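Local atomic coordinates of peptidase, zinc-dependent (PDB entry 3LMC), a protein that probably cleaves peptide bonds as a zinc-dependent metallopeptidase of family M54, holding a zinc ion and, at a separate site, an iron ion. Residues A[109-120]-A[143-154]; A[2-11]-A[88-96]. One frame throughout, in Å; residues are numbered along the deposited sequence.

Interaction 1: residues A[109-120]-A[143-154]; sequences GLAYPKLGVAIV and IVKEGAHEIGHL. With ZN (zinc ion), chain C.
The zinc-binding helix of a metzincin-like peptidase, whose HExxH motif is His149, Glu150 and His153, packs on the edge hairpin of the sheet, where Ala111 and Ala118 meet Glu150, His153 and Leu154. Strand 109-112 runs nearly parallel to the helix and strand 117-120 nearly antiparallel. Small residues allow the close approach: Ala118 CB touches Leu154 CD2 at 3.6 Å, and Ala111 CB lies 3.7 Å from His153 CB. Leu154 wedges into the hairpin turn, its CD1 meeting Pro113 CA and its CG meeting Gly116 CA beside the G1 beta bulge of Gly116 and Val117. Glu150 has CG anti to its carbonyl carbon (chi1 -55°) and a second bend at chi2 (-52°), which swings the carboxylate along strand 109-112. There OE1 accepts a 2.9 Å hydrogen bond from a water that also binds zinc at 2.4 Å. The NE2 atoms of His149 and His153 each bind the metal at 2.2 Å, and His159 completes the histidine trio. Ile166 O and Leu157 O take the opposite nitrogens, ND1 of His149 and of His153 respectively, fixing both ring rotations. At the hairpin's turn a second water donates to Pro113 O (2.6 Å) and Leu154 O (2.8 Å).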
loop_
_atom_site.group_PDB
_atom_site.type_symbol
_atom_site.label_atom_id
_atom_site.label_comp_id
_atom_site.label_asym_id
_atom_site.label_seq_id
_atom_site.Cartn_x
_atom_site.Cartn_y
_atom_site.Cartn_z
ATOM N N GLY A 109 -3.416 -4.193 5.358
ATOM C CA GLY A 109 -2.322 -3.283 5.045
ATOM C C GLY A 109 -1.893 -2.484 6.257
ATOM O O GLY A 109 -2.491 -2.606 7.320
ATOM N N LEU A 110 -0.869 -1.646 6.100
ATOM C CA LEU A 110 -0.352 -0.872 7.211
ATOM C C LEU A 110 0.504 0.257 6.666
ATOM O O LEU A 110 1.061 0.142 5.576
ATOM C CB LEU A 110 0.495 -1.763 8.115
ATOM C CG LEU A 110 0.852 -1.217 9.489
ATOM C CD1 LEU A 110 -0.418 -1.040 10.303
ATOM C CD2 LEU A 110 1.793 -2.161 10.190
ATOM N N ALA A 111 0.619 1.345 7.421
ATOM C CA ALA A 111 1.405 2.493 6.967
ATOM C C ALA A 111 2.336 2.935 8.076
ATOM O O ALA A 111 2.016 2.762 9.252
ATOM C CB ALA A 111 0.484 3.634 6.565
ATOM N N TYR A 112 3.495 3.475 7.695
ATOM C CA TYR A 112 4.449 4.050 8.637
ATOM C C TYR A 112 4.672 5.489 8.194
ATOM O O TYR A 112 5.637 5.789 7.488
ATOM C CB TYR A 112 5.770 3.288 8.600
ATOM C CG TYR A 112 6.660 3.489 9.819
ATOM C CD1 TYR A 112 7.226 2.399 10.474
ATOM C CD2 TYR A 112 6.923 4.759 10.317
ATOM C CE1 TYR A 112 8.039 2.563 11.586
ATOM C CE2 TYR A 112 7.735 4.940 11.436
ATOM C CZ TYR A 112 8.294 3.834 12.062
ATOM O OH TYR A 112 9.097 3.990 13.170
ATOM N N PRO A 113 3.763 6.385 8.593
ATOM C CA PRO A 113 3.726 7.743 8.046
ATOM C C PRO A 113 5.060 8.460 8.185
ATOM O O PRO A 113 5.473 9.195 7.279
ATOM C CB PRO A 113 2.659 8.434 8.903
ATOM C CG PRO A 113 1.755 7.316 9.337
ATOM C CD PRO A 113 2.700 6.156 9.583
ATOM N N LYS A 114 5.736 8.237 9.303
ATOM C CA LYS A 114 6.988 8.940 9.568
ATOM C C LYS A 114 8.063 8.615 8.515
ATOM O O LYS A 114 8.863 9.491 8.150
ATOM C CB LYS A 114 7.476 8.660 10.992
ATOM C CG LYS A 114 8.661 9.512 11.420
ATOM C CD LYS A 114 9.200 9.086 12.790
ATOM C CE LYS A 114 10.344 9.991 13.233
ATOM N NZ LYS A 114 10.830 9.660 14.602
ATOM N N LEU A 115 8.074 7.377 8.010
ATOM C CA LEU A 115 9.057 6.989 6.993
ATOM C C LEU A 115 8.498 6.933 5.556
ATOM O O LEU A 115 9.169 6.447 4.632
ATOM C CB LEU A 115 9.698 5.649 7.335
ATOM C CG LEU A 115 10.433 5.537 8.664
ATOM C CD1 LEU A 115 11.060 4.144 8.787
ATOM C CD2 LEU A 115 11.487 6.632 8.812
ATOM N N GLY A 116 7.292 7.447 5.350
ATOM C CA GLY A 116 6.725 7.459 4.012
ATOM C C GLY A 116 6.731 6.093 3.334
ATOM O O GLY A 116 7.007 5.993 2.138
ATOM N N VAL A 117 6.441 5.033 4.088
ATOM C CA VAL A 117 6.289 3.699 3.488
ATOM C C VAL A 117 4.995 3.046 3.940
ATOM O O VAL A 117 4.594 3.190 5.095
ATOM C CB VAL A 117 7.444 2.744 3.860
ATOM C CG1 VAL A 117 8.751 3.156 3.148
ATOM C CG2 VAL A 117 7.618 2.679 5.401
ATOM N N ALA A 118 4.354 2.317 3.032
ATOM C CA ALA A 118 3.112 1.628 3.345
ATOM C C ALA A 118 3.090 0.276 2.646
ATOM O O ALA A 118 3.919 -0.001 1.770
ATOM C CB ALA A 118 1.909 2.470 2.924
ATOM N N ILE A 119 2.141 -0.570 3.032
ATOM C CA ILE A 119 2.071 -1.915 2.479
ATOM C C ILE A 119 0.626 -2.379 2.372
ATOM O O ILE A 119 -0.197 -2.046 3.230
ATOM C CB ILE A 119 2.887 -2.921 3.352
ATOM C CG1 ILE A 119 3.035 -4.276 2.658
ATOM C CG2 ILE A 119 2.240 -3.107 4.714
ATOM C CD1 ILE A 119 4.093 -5.207 3.345
ATOM N N VAL A 120 0.311 -3.120 1.310
ATOM C CA VAL A 120 -0.975 -3.807 1.223
ATOM C C VAL A 120 -0.749 -5.251 0.792
ATOM O O VAL A 120 0.141 -5.536 -0.021
ATOM C CB VAL A 120 -1.957 -3.122 0.262
ATOM C CG1 VAL A 120 -1.290 -2.805 -1.073
ATOM C CG2 VAL A 120 -3.182 -4.023 0.039
ATOM N N ILE A 143 -7.555 -3.779 -3.842
ATOM C CA ILE A 143 -6.193 -3.253 -3.677
ATOM C C ILE A 143 -6.139 -1.739 -3.810
ATOM O O ILE A 143 -5.382 -1.077 -3.114
ATOM C CB ILE A 143 -5.212 -3.834 -4.698
ATOM C CG1 ILE A 143 -5.160 -5.358 -4.570
ATOM C CG2 ILE A 143 -3.809 -3.214 -4.507
ATOM C CD1 ILE A 143 -4.199 -6.020 -5.544
ATOM N N VAL A 144 -6.924 -1.192 -4.731
ATOM C CA VAL A 144 -6.947 0.244 -4.935
ATOM C C VAL A 144 -7.475 0.939 -3.689
ATOM O O VAL A 144 -6.915 1.936 -3.235
ATOM C CB VAL A 144 -7.877 0.617 -6.092
ATOM C CG1 VAL A 144 -8.132 2.137 -6.099
ATOM C CG2 VAL A 144 -7.299 0.130 -7.419
ATOM N N LYS A 145 -8.572 0.407 -3.156
ATOM C CA LYS A 145 -9.243 0.995 -2.012
ATOM C C LYS A 145 -8.394 0.949 -0.741
ATOM O O LYS A 145 -8.344 1.915 0.022
ATOM C CB LYS A 145 -10.548 0.257 -1.766
ATOM C CG LYS A 145 -11.654 0.532 -2.778
ATOM C CD LYS A 145 -12.771 -0.488 -2.547
ATOM C CE LYS A 145 -13.961 -0.230 -3.431
ATOM N NZ LYS A 145 -15.093 -1.079 -2.962
ATOM N N GLU A 146 -7.722 -0.174 -0.513
ATOM C CA GLU A 146 -6.921 -0.332 0.700
ATOM C C GLU A 146 -5.550 0.295 0.488
ATOM O O GLU A 146 -4.937 0.803 1.426
ATOM C CB GLU A 146 -6.811 -1.800 1.109
ATOM C CG GLU A 146 -5.800 -2.067 2.211
ATOM C CD GLU A 146 -6.248 -1.559 3.574
ATOM O OE1 GLU A 146 -7.408 -1.101 3.694
ATOM O OE2 GLU A 146 -5.441 -1.628 4.528
ATOM N N GLY A 147 -5.082 0.285 -0.756
ATOM C CA GLY A 147 -3.853 0.981 -1.107
ATOM C C GLY A 147 -3.965 2.498 -0.982
ATOM O O GLY A 147 -3.059 3.145 -0.465
ATOM N N ALA A 148 -5.067 3.078 -1.461
ATOM C CA ALA A 148 -5.245 4.525 -1.346
ATOM C C ALA A 148 -5.430 4.910 0.122
ATOM O O ALA A 148 -5.047 5.998 0.540
ATOM C CB ALA A 148 -6.419 5.014 -2.196
ATOM N N HIS A 149 -6.013 4.003 0.899
ATOM C CA HIS A 149 -6.173 4.193 2.339
ATOM C C HIS A 149 -4.809 4.346 3.019
ATOM O O HIS A 149 -4.536 5.356 3.652
ATOM C CB HIS A 149 -6.919 2.994 2.928
ATOM C CG HIS A 149 -7.048 3.033 4.416
ATOM N ND1 HIS A 149 -8.188 3.477 5.051
ATOM C CD2 HIS A 149 -6.180 2.690 5.396
ATOM C CE1 HIS A 149 -8.014 3.412 6.359
ATOM N NE2 HIS A 149 -6.808 2.935 6.593
ATOM N N GLU A 150 -3.957 3.336 2.871
ATOM C CA GLU A 150 -2.618 3.355 3.428
ATOM C C GLU A 150 -1.827 4.574 2.981
ATOM O O GLU A 150 -1.157 5.191 3.797
ATOM C CB GLU A 150 -1.849 2.091 3.051
ATOM C CG GLU A 150 -2.537 0.780 3.426
ATOM C CD GLU A 150 -2.959 0.731 4.882
ATOM O OE1 GLU A 150 -2.707 1.700 5.630
ATOM O OE2 GLU A 150 -3.544 -0.286 5.293
ATOM N N ILE A 151 -1.906 4.911 1.694
ATOM C CA ILE A 151 -1.191 6.062 1.148
ATOM C C ILE A 151 -1.727 7.388 1.690
ATOM O O ILE A 151 -0.980 8.359 1.837
ATOM C CB ILE A 151 -1.258 6.106 -0.390
ATOM C CG1 ILE A 151 -0.336 5.031 -0.990
ATOM C CG2 ILE A 151 -0.812 7.477 -0.884
ATOM C CD1 ILE A 151 -0.545 4.808 -2.507
ATOM N N GLY A 152 -3.027 7.432 1.967
ATOM C CA GLY A 152 -3.613 8.591 2.600
ATOM C C GLY A 152 -2.947 8.837 3.942
ATOM O O GLY A 152 -2.592 9.970 4.246
ATOM N N HIS A 153 -2.775 7.781 4.742
ATOM C CA HIS A 153 -2.029 7.883 6.006
ATOM C C HIS A 153 -0.644 8.523 5.831
ATOM O O HIS A 153 -0.202 9.318 6.647
ATOM C CB HIS A 153 -1.807 6.505 6.610
ATOM C CG HIS A 153 -3.017 5.899 7.228
ATOM N ND1 HIS A 153 -3.858 6.601 8.063
ATOM C CD2 HIS A 153 -3.499 4.633 7.183
ATOM C CE1 HIS A 153 -4.822 5.801 8.482
ATOM N NE2 HIS A 153 -4.623 4.602 7.966
ATOM N N LEU A 154 0.062 8.136 4.778
ATOM C CA LEU A 154 1.379 8.707 4.522
ATOM C C LEU A 154 1.304 10.238 4.355
ATOM O O LEU A 154 2.296 10.954 4.545
ATOM C CB LEU A 154 2.002 8.034 3.293
ATOM C CG LEU A 154 2.974 6.880 3.571
ATOM C CD1 LEU A 154 2.733 6.183 4.911
ATOM C CD2 LEU A 154 3.016 5.897 2.423
HETATM ZN ZN ZN C . -5.645 2.708 8.443
HETATM O O HOH W 1 4.813 9.878 4.878
HETATM O O HOH W 2 -3.916 1.105 8.206
#

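Interaction 2: residues A[2-11]-A[88-96]; sequences GIHLFWDSRV and HEKILLVTP
Leu5 and Trp7 of strand 3-7 close tightly on Val94 of its parallel neighbour, strand 90-94. Val94 CG2 meets Leu5 CD1 at 3.6 Å, while Val94 CG1 lies over one face of the indole in a CH-pi contact; helix 16-27 packs on this side. On the other side of the sheet Phe6 CD2 lies beside Leu93 CD2 at 3.9 Å, under helix 53-66. The ends, nearer solvent, rely more on directed polar bonds. At one, a water bridges Gly2 N and Glu89 OE2. His4 NE2 donates an almost straight bond (2.6 Å, 174°) to the anti lone pair of Glu89 OE1. At the other, Asp8 CG lies opposite the backbone N (chi1 -172°), which carries the carboxylate beside Pro96 CD. The exposed Arg10 grips it side-on, NE to OD1 and NH2 to OD2 (2.9 Å), with Pro96 CG over one guanidinium face. Asp8 OD1 also accepts from Arg10 N, an Asx turn; OD2 accepts from Phe39 N and from a water shared with Thr95 OG1. With an alanine at Asp8, the arginine would probably be left without its charge partner and free to swing off the proline, and Phe39 N without its acceptor. Regular backbone bonds join these central parallel strands of an alpha/beta sheet with helices on both faces.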
loop_
_atom_site.group_PDB
_atom_site.type_symbol
_atom_site.label_atom_id
_atom_site.label_comp_id
_atom_site.label_asym_id
_atom_site.label_seq_id
_atom_site.Cartn_x
_atom_site.Cartn_y
_atom_site.Cartn_z
ATOM N N GLY A 2 7.079 12.023 -4.777
ATOM C CA GLY A 2 6.515 11.128 -5.767
ATOM C C GLY A 2 5.869 9.955 -5.051
ATOM O O GLY A 2 6.117 9.737 -3.862
ATOM N N ILE A 3 5.046 9.202 -5.767
ATOM C CA ILE A 3 4.402 8.024 -5.192
ATOM C C ILE A 3 4.733 6.823 -6.054
ATOM O O ILE A 3 4.484 6.835 -7.262
ATOM C CB ILE A 3 2.877 8.187 -5.100
ATOM C CG1 ILE A 3 2.525 9.375 -4.204
ATOM C CG2 ILE A 3 2.230 6.931 -4.524
ATOM C CD1 ILE A 3 1.059 9.681 -4.214
ATOM N N HIS A 4 5.304 5.798 -5.424
ATOM C CA HIS A 4 5.804 4.622 -6.126
ATOM C C HIS A 4 5.062 3.367 -5.677
ATOM O O HIS A 4 5.060 3.027 -4.494
ATOM C CB HIS A 4 7.306 4.457 -5.871
ATOM C CG HIS A 4 8.108 5.695 -6.139
ATOM N ND1 HIS A 4 8.853 5.870 -7.288
ATOM C CD2 HIS A 4 8.298 6.815 -5.399
ATOM C CE1 HIS A 4 9.454 7.046 -7.251
ATOM N NE2 HIS A 4 9.136 7.638 -6.113
ATOM N N LEU A 5 4.416 2.694 -6.623
ATOM C CA LEU A 5 3.736 1.433 -6.337
ATOM C C LEU A 5 4.759 0.329 -6.575
ATOM O O LEU A 5 5.104 0.039 -7.728
ATOM C CB LEU A 5 2.539 1.233 -7.278
ATOM C CG LEU A 5 1.746 -0.058 -7.074
ATOM C CD1 LEU A 5 1.063 -0.046 -5.723
ATOM C CD2 LEU A 5 0.704 -0.270 -8.194
ATOM N N PHE A 6 5.272 -0.257 -5.495
ATOM C CA PHE A 6 6.180 -1.376 -5.627
ATOM C C PHE A 6 5.372 -2.668 -5.628
ATOM O O PHE A 6 5.017 -3.202 -4.562
ATOM C CB PHE A 6 7.240 -1.426 -4.508
ATOM C CG PHE A 6 8.313 -2.475 -4.752
ATOM C CD1 PHE A 6 9.654 -2.188 -4.558
ATOM C CD2 PHE A 6 7.969 -3.742 -5.236
ATOM C CE1 PHE A 6 10.630 -3.151 -4.816
ATOM C CE2 PHE A 6 8.935 -4.705 -5.499
ATOM C CZ PHE A 6 10.265 -4.411 -5.291
ATOM N N TRP A 7 5.127 -3.178 -6.830
ATOM C CA TRP A 7 4.267 -4.343 -7.047
ATOM C C TRP A 7 5.094 -5.646 -7.070
ATOM O O TRP A 7 5.782 -5.929 -8.052
ATOM C CB TRP A 7 3.504 -4.165 -8.370
ATOM C CG TRP A 7 2.495 -5.256 -8.663
ATOM C CD1 TRP A 7 2.739 -6.480 -9.222
ATOM C CD2 TRP A 7 1.089 -5.202 -8.404
ATOM N NE1 TRP A 7 1.562 -7.192 -9.326
ATOM C CE2 TRP A 7 0.534 -6.420 -8.830
ATOM C CE3 TRP A 7 0.244 -4.236 -7.846
ATOM C CZ2 TRP A 7 -0.830 -6.704 -8.717
ATOM C CZ3 TRP A 7 -1.120 -4.523 -7.733
ATOM C CH2 TRP A 7 -1.636 -5.744 -8.166
ATOM N N ASP A 8 5.040 -6.418 -5.984
ATOM C CA ASP A 8 5.747 -7.698 -5.910
ATOM C C ASP A 8 5.217 -8.616 -7.012
ATOM O O ASP A 8 4.032 -8.943 -7.038
ATOM C CB ASP A 8 5.542 -8.336 -4.530
ATOM C CG ASP A 8 6.397 -9.572 -4.314
ATOM O OD1 ASP A 8 6.256 -10.545 -5.086
ATOM O OD2 ASP A 8 7.195 -9.591 -3.346
ATOM N N SER A 9 6.091 -9.032 -7.923
ATOM C CA SER A 9 5.642 -9.696 -9.143
ATOM C C SER A 9 5.017 -11.069 -8.893
ATOM O O SER A 9 4.484 -11.678 -9.815
ATOM C CB SER A 9 6.786 -9.792 -10.159
ATOM O OG SER A 9 7.909 -10.402 -9.564
ATOM N N ARG A 10 5.064 -11.559 -7.655
ATOM C CA ARG A 10 4.341 -12.792 -7.341
ATOM C C ARG A 10 2.837 -12.536 -7.298
ATOM O O ARG A 10 2.053 -13.467 -7.331
ATOM C CB ARG A 10 4.827 -13.431 -6.035
ATOM C CG ARG A 10 6.280 -13.966 -6.088
ATOM C CD ARG A 10 6.842 -14.296 -4.690
ATOM N NE ARG A 10 7.071 -13.108 -3.853
ATOM C CZ ARG A 10 7.497 -13.161 -2.591
ATOM N NH1 ARG A 10 7.730 -14.333 -2.021
ATOM N NH2 ARG A 10 7.677 -12.056 -1.891
ATOM N N VAL A 11 2.436 -11.271 -7.210
ATOM C CA VAL A 11 1.024 -10.920 -7.322
ATOM C C VAL A 11 0.780 -10.710 -8.813
ATOM O O VAL A 11 1.550 -9.999 -9.448
ATOM C CB VAL A 11 0.713 -9.617 -6.544
ATOM C CG1 VAL A 11 -0.746 -9.276 -6.637
ATOM C CG2 VAL A 11 1.144 -9.757 -5.078
ATOM N N HIS A 88 9.858 12.479 0.491
ATOM C CA HIS A 88 9.572 12.802 -0.906
ATOM C C HIS A 88 9.136 11.629 -1.765
ATOM O O HIS A 88 8.327 11.796 -2.680
ATOM C CB HIS A 88 10.783 13.488 -1.543
ATOM C CG HIS A 88 11.074 14.832 -0.962
ATOM N ND1 HIS A 88 10.502 15.989 -1.442
ATOM C CD2 HIS A 88 11.868 15.204 0.069
ATOM C CE1 HIS A 88 10.926 17.015 -0.729
ATOM N NE2 HIS A 88 11.757 16.566 0.193
ATOM N N GLU A 89 9.679 10.449 -1.496
ATOM C CA GLU A 89 9.407 9.303 -2.357
ATOM C C GLU A 89 8.631 8.241 -1.584
ATOM O O GLU A 89 9.203 7.318 -1.010
ATOM C CB GLU A 89 10.711 8.748 -2.937
ATOM C CG GLU A 89 11.581 9.823 -3.591
ATOM C CD GLU A 89 10.869 10.565 -4.726
ATOM O OE1 GLU A 89 10.084 9.933 -5.467
ATOM O OE2 GLU A 89 11.100 11.785 -4.884
ATOM N N LYS A 90 7.316 8.413 -1.548
ATOM C CA LYS A 90 6.454 7.526 -0.793
ATOM C C LYS A 90 6.386 6.212 -1.540
ATOM O O LYS A 90 6.292 6.205 -2.764
ATOM C CB LYS A 90 5.053 8.117 -0.697
ATOM C CG LYS A 90 5.002 9.537 -0.128
ATOM C CD LYS A 90 5.753 9.660 1.182
ATOM C CE LYS A 90 5.540 11.078 1.807
ATOM N NZ LYS A 90 6.308 11.211 3.087
ATOM N N ILE A 91 6.435 5.102 -0.815
ATOM C CA ILE A 91 6.295 3.794 -1.444
ATOM C C ILE A 91 5.137 2.994 -0.866
ATOM O O ILE A 91 4.998 2.888 0.351
ATOM C CB ILE A 91 7.578 2.977 -1.283
ATOM C CG1 ILE A 91 8.726 3.682 -2.013
ATOM C CG2 ILE A 91 7.371 1.526 -1.754
ATOM C CD1 ILE A 91 10.104 3.111 -1.691
ATOM N N LEU A 92 4.319 2.430 -1.750
ATOM C CA LEU A 92 3.331 1.424 -1.371
ATOM C C LEU A 92 3.789 0.073 -1.920
ATOM O O LEU A 92 3.863 -0.121 -3.139
ATOM C CB LEU A 92 1.947 1.769 -1.940
ATOM C CG LEU A 92 0.859 0.686 -1.782
ATOM C CD1 LEU A 92 0.662 0.319 -0.318
ATOM C CD2 LEU A 92 -0.492 1.079 -2.424
ATOM N N LEU A 93 4.095 -0.858 -1.019
ATOM C CA LEU A 93 4.473 -2.222 -1.394
ATOM C C LEU A 93 3.205 -3.095 -1.484
ATOM O O LEU A 93 2.379 -3.114 -0.566
ATOM C CB LEU A 93 5.424 -2.799 -0.340
ATOM C CG LEU A 93 6.415 -3.938 -0.621
ATOM C CD1 LEU A 93 6.471 -4.922 0.550
ATOM C CD2 LEU A 93 6.152 -4.648 -1.921
ATOM N N VAL A 94 3.048 -3.799 -2.597
ATOM C CA VAL A 94 1.951 -4.764 -2.760
ATOM C C VAL A 94 2.586 -6.137 -2.674
ATOM O O VAL A 94 3.361 -6.513 -3.551
ATOM C CB VAL A 94 1.262 -4.598 -4.115
ATOM C CG1 VAL A 94 0.227 -5.700 -4.337
ATOM C CG2 VAL A 94 0.609 -3.228 -4.202
ATOM N N THR A 95 2.287 -6.872 -1.604
ATOM C CA THR A 95 3.005 -8.106 -1.289
ATOM C C THR A 95 2.059 -9.303 -1.188
ATOM O O THR A 95 0.914 -9.157 -0.759
ATOM C CB THR A 95 3.738 -7.971 0.061
ATOM O OG1 THR A 95 4.347 -9.228 0.412
ATOM C CG2 THR A 95 2.746 -7.595 1.151
ATOM N N PRO A 96 2.532 -10.504 -1.547
ATOM C CA PRO A 96 1.622 -11.658 -1.422
ATOM C C PRO A 96 1.506 -12.196 0.005
ATOM O O PRO A 96 0.635 -13.040 0.258
ATOM C CB PRO A 96 2.288 -12.717 -2.310
ATOM C CG PRO A 96 3.777 -12.374 -2.197
ATOM C CD PRO A 96 3.793 -10.858 -2.229
HETATM O O HOH W 3 9.396 13.625 -6.082
HETATM O O HOH W 4 6.637 -8.523 -0.826
#

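The two interactions share one mixed five-stranded sheet, and their centres lie about 10 Å apart. Across the sheet the order is 31-34, 3-7, 90-94, 117-120 and 106-112. Interaction 2 thus joins two inner strands, whereas interaction 1 sets helix 136-154 on the hairpin at the edge. They meet where strand 90-94 borders strand 117-120: Val120 N probably donates to Leu93 O and Ala118 N to Ile91 O, both at 2.8 Å. Both segments of 2-11/88-96 precede those of 109-120/143-154 in the chain. The worked example illustrates how a metal-binding helix is seated on a sheet: backbone bonds run continuously from the N-terminal strand to the hairpin on which the zinc-binding helix packs.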